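Local coordinates for protein phosphodiesterase (Trypanosoma brucei brucei, PDB 5H2Q) that belongs to the cyclic nucleotide phosphodiesterase family of the HD superfamily, with an all-helical fold that binds zinc and magnesium ions, at residues Tyr101-Arg106 with Asp235-Ala240. Sequence-based numbering, arbitrary orientation.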
loop_
_atom_site.group_PDB
_atom_site.type_symbol
_atom_site.label_atom_id
_atom_site.label_comp_id
_atom_site.label_asym_id
_atom_site.label_seq_id
_atom_site.Cartn_x
_atom_site.Cartn_y
_atom_site.Cartn_z
ATOM N N TYR A 101 -6.985 -5.628 4.096
ATOM C CA TYR A 101 -7.772 -6.789 4.502
ATOM C C TYR A 101 -8.663 -6.411 5.728
ATOM O O TYR A 101 -9.861 -6.721 5.736
ATOM C CB TYR A 101 -6.855 -7.956 4.883
ATOM C CG TYR A 101 -7.651 -9.210 5.169
ATOM C CD1 TYR A 101 -8.212 -9.433 6.425
ATOM C CD2 TYR A 101 -7.858 -10.163 4.178
ATOM C CE1 TYR A 101 -8.985 -10.567 6.678
ATOM C CE2 TYR A 101 -8.638 -11.295 4.414
ATOM C CZ TYR A 101 -9.184 -11.501 5.670
ATOM O OH TYR A 101 -9.899 -12.652 5.916
ATOM N N THR A 102 -8.094 -5.703 6.717
ATOM C CA THR A 102 -8.896 -5.284 7.876
ATOM C C THR A 102 -9.985 -4.319 7.494
ATOM O O THR A 102 -11.061 -4.386 8.099
ATOM C CB THR A 102 -8.066 -4.740 9.038
ATOM O OG1 THR A 102 -7.548 -3.461 8.688
ATOM C CG2 THR A 102 -6.938 -5.698 9.493
ATOM N N PHE A 103 -9.715 -3.392 6.547
ATOM C CA PHE A 103 -10.763 -2.443 6.123
ATOM C C PHE A 103 -11.892 -3.191 5.482
ATOM O O PHE A 103 -13.039 -2.907 5.756
ATOM C CB PHE A 103 -10.225 -1.388 5.160
ATOM C CG PHE A 103 -9.153 -0.475 5.710
ATOM C CD1 PHE A 103 -8.981 -0.317 7.089
ATOM C CD2 PHE A 103 -8.321 0.240 4.853
ATOM C CE1 PHE A 103 -8.001 0.554 7.598
ATOM C CE2 PHE A 103 -7.346 1.107 5.365
ATOM C CZ PHE A 103 -7.184 1.244 6.728
ATOM N N LEU A 104 -11.568 -4.194 4.644
ATOM C CA LEU A 104 -12.603 -4.982 3.992
ATOM C C LEU A 104 -13.399 -5.840 4.946
ATOM O O LEU A 104 -14.626 -5.807 4.865
ATOM C CB LEU A 104 -11.969 -5.896 2.901
ATOM C CG LEU A 104 -11.363 -5.193 1.690
ATOM C CD1 LEU A 104 -10.569 -6.181 0.811
ATOM C CD2 LEU A 104 -12.445 -4.497 0.868
ATOM N N TYR A 105 -12.734 -6.609 5.832
ATOM C CA TYR A 105 -13.418 -7.658 6.621
ATOM C C TYR A 105 -13.623 -7.387 8.111
ATOM O O TYR A 105 -14.293 -8.186 8.784
ATOM C CB TYR A 105 -12.710 -8.996 6.398
ATOM C CG TYR A 105 -12.730 -9.375 4.926
ATOM C CD1 TYR A 105 -13.927 -9.691 4.278
ATOM C CD2 TYR A 105 -11.580 -9.290 4.152
ATOM C CE1 TYR A 105 -13.961 -9.967 2.910
ATOM C CE2 TYR A 105 -11.599 -9.570 2.783
ATOM C CZ TYR A 105 -12.793 -9.917 2.168
ATOM O OH TYR A 105 -12.812 -10.209 0.829
ATOM N N ARG A 106 -13.079 -6.276 8.631
ATOM C CA ARG A 106 -13.317 -5.846 10.004
ATOM C C ARG A 106 -14.115 -4.535 9.889
ATOM O O ARG A 106 -14.976 -4.282 10.722
ATOM C CB ARG A 106 -12.017 -5.640 10.802
ATOM C CG ARG A 106 -11.108 -6.866 10.889
ATOM C CD ARG A 106 -11.666 -7.911 11.822
ATOM N NE ARG A 106 -10.672 -8.933 12.139
ATOM C CZ ARG A 106 -10.830 -9.851 13.081
ATOM N NH1 ARG A 106 -11.937 -9.877 13.815
ATOM N NH2 ARG A 106 -9.879 -10.753 13.303
ATOM N N ASP A 235 -10.035 2.674 -5.301
ATOM C CA ASP A 235 -8.964 3.700 -5.266
ATOM C C ASP A 235 -8.840 4.270 -3.861
ATOM O O ASP A 235 -7.741 4.345 -3.304
ATOM C CB ASP A 235 -9.299 4.844 -6.240
ATOM C CG ASP A 235 -9.339 4.500 -7.706
ATOM O OD1 ASP A 235 -8.804 3.421 -8.090
ATOM O OD2 ASP A 235 -9.861 5.325 -8.490
ATOM N N VAL A 236 -9.986 4.631 -3.249
ATOM C CA VAL A 236 -10.027 5.161 -1.887
ATOM C C VAL A 236 -9.504 4.157 -0.852
ATOM O O VAL A 236 -8.787 4.548 0.078
ATOM C CB VAL A 236 -11.454 5.682 -1.582
ATOM C CG1 VAL A 236 -11.743 5.753 -0.081
ATOM C CG2 VAL A 236 -11.639 7.033 -2.254
ATOM N N LEU A 237 -9.778 2.854 -1.038
ATOM C CA LEU A 237 -9.251 1.878 -0.100
ATOM C C LEU A 237 -7.740 1.660 -0.275
ATOM O O LEU A 237 -7.041 1.468 0.709
ATOM C CB LEU A 237 -9.988 0.539 -0.236
ATOM C CG LEU A 237 -11.302 0.456 0.474
ATOM C CD1 LEU A 237 -11.908 -0.882 0.208
ATOM C CD2 LEU A 237 -11.138 0.646 1.992
ATOM N N MET A 238 -7.250 1.662 -1.518
ATOM C CA MET A 238 -5.805 1.561 -1.790
ATOM C C MET A 238 -5.123 2.779 -1.154
ATOM O O MET A 238 -4.124 2.651 -0.436
ATOM C CB MET A 238 -5.586 1.555 -3.318
ATOM C CG MET A 238 -4.172 1.188 -3.772
ATOM S SD MET A 238 -3.412 -0.328 -3.089
ATOM C CE MET A 238 -4.680 -1.550 -3.368
ATOM N N LYS A 239 -5.682 3.976 -1.399
ATOM C CA LYS A 239 -5.140 5.187 -0.786
ATOM C C LYS A 239 -5.153 5.091 0.743
ATOM O O LYS A 239 -4.176 5.470 1.371
ATOM C CB LYS A 239 -5.966 6.392 -1.233
ATOM C CG LYS A 239 -5.590 6.854 -2.623
ATOM C CD LYS A 239 -6.376 8.132 -3.015
ATOM C CE LYS A 239 -6.114 9.341 -2.123
ATOM N NZ LYS A 239 -4.667 9.552 -1.826
ATOM N N ALA A 240 -6.267 4.590 1.353
ATOM C CA ALA A 240 -6.397 4.427 2.798
ATOM C C ALA A 240 -5.335 3.503 3.365
ATOM O O ALA A 240 -4.726 3.821 4.378
ATOM C CB ALA A 240 -7.797 3.938 3.165
#
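F103 and L104 meet L237 and A240 in a purely apolar helix-to-helix contact inside the all-helical phosphodiesterase domain, a compact case of hydrophobic core packing. The C-terminal part of helix 90-105 faces helix 227-242, the local axes lying 10.6 Å apart at an angle of 133°, nearer antiparallel than parallel. F103 leaves its helix toward the partner, and with CG anti to its carbonyl carbon (chi1 -63°) its ring reaches A240, where CE2 comes within 3.6 Å of the CB methyl. That methyl meets the ring obliquely, whereas the carbonyl carbon of A240 lies in the ring plane at the edge. L237 slips past F103 in the opposite sense, its CD2 methyl 3.9 Å from F103 CB, while its other branch, CD1, turns to L104 and sits 3.7 Å from CD2 of that leucine. One forked side chain thus bridges two consecutive residues of the partner helix. L121 of helix 115-127 also packs on L237, and F305 and F306 of helix 290-312 touch A240, whose side chain lies about 11 Å from the zinc ion. All four residues are buried and meet through carbon alone, so this contact rests on dispersion and the exclusion of water, and its fit probably depends on shape more than on polar directionality.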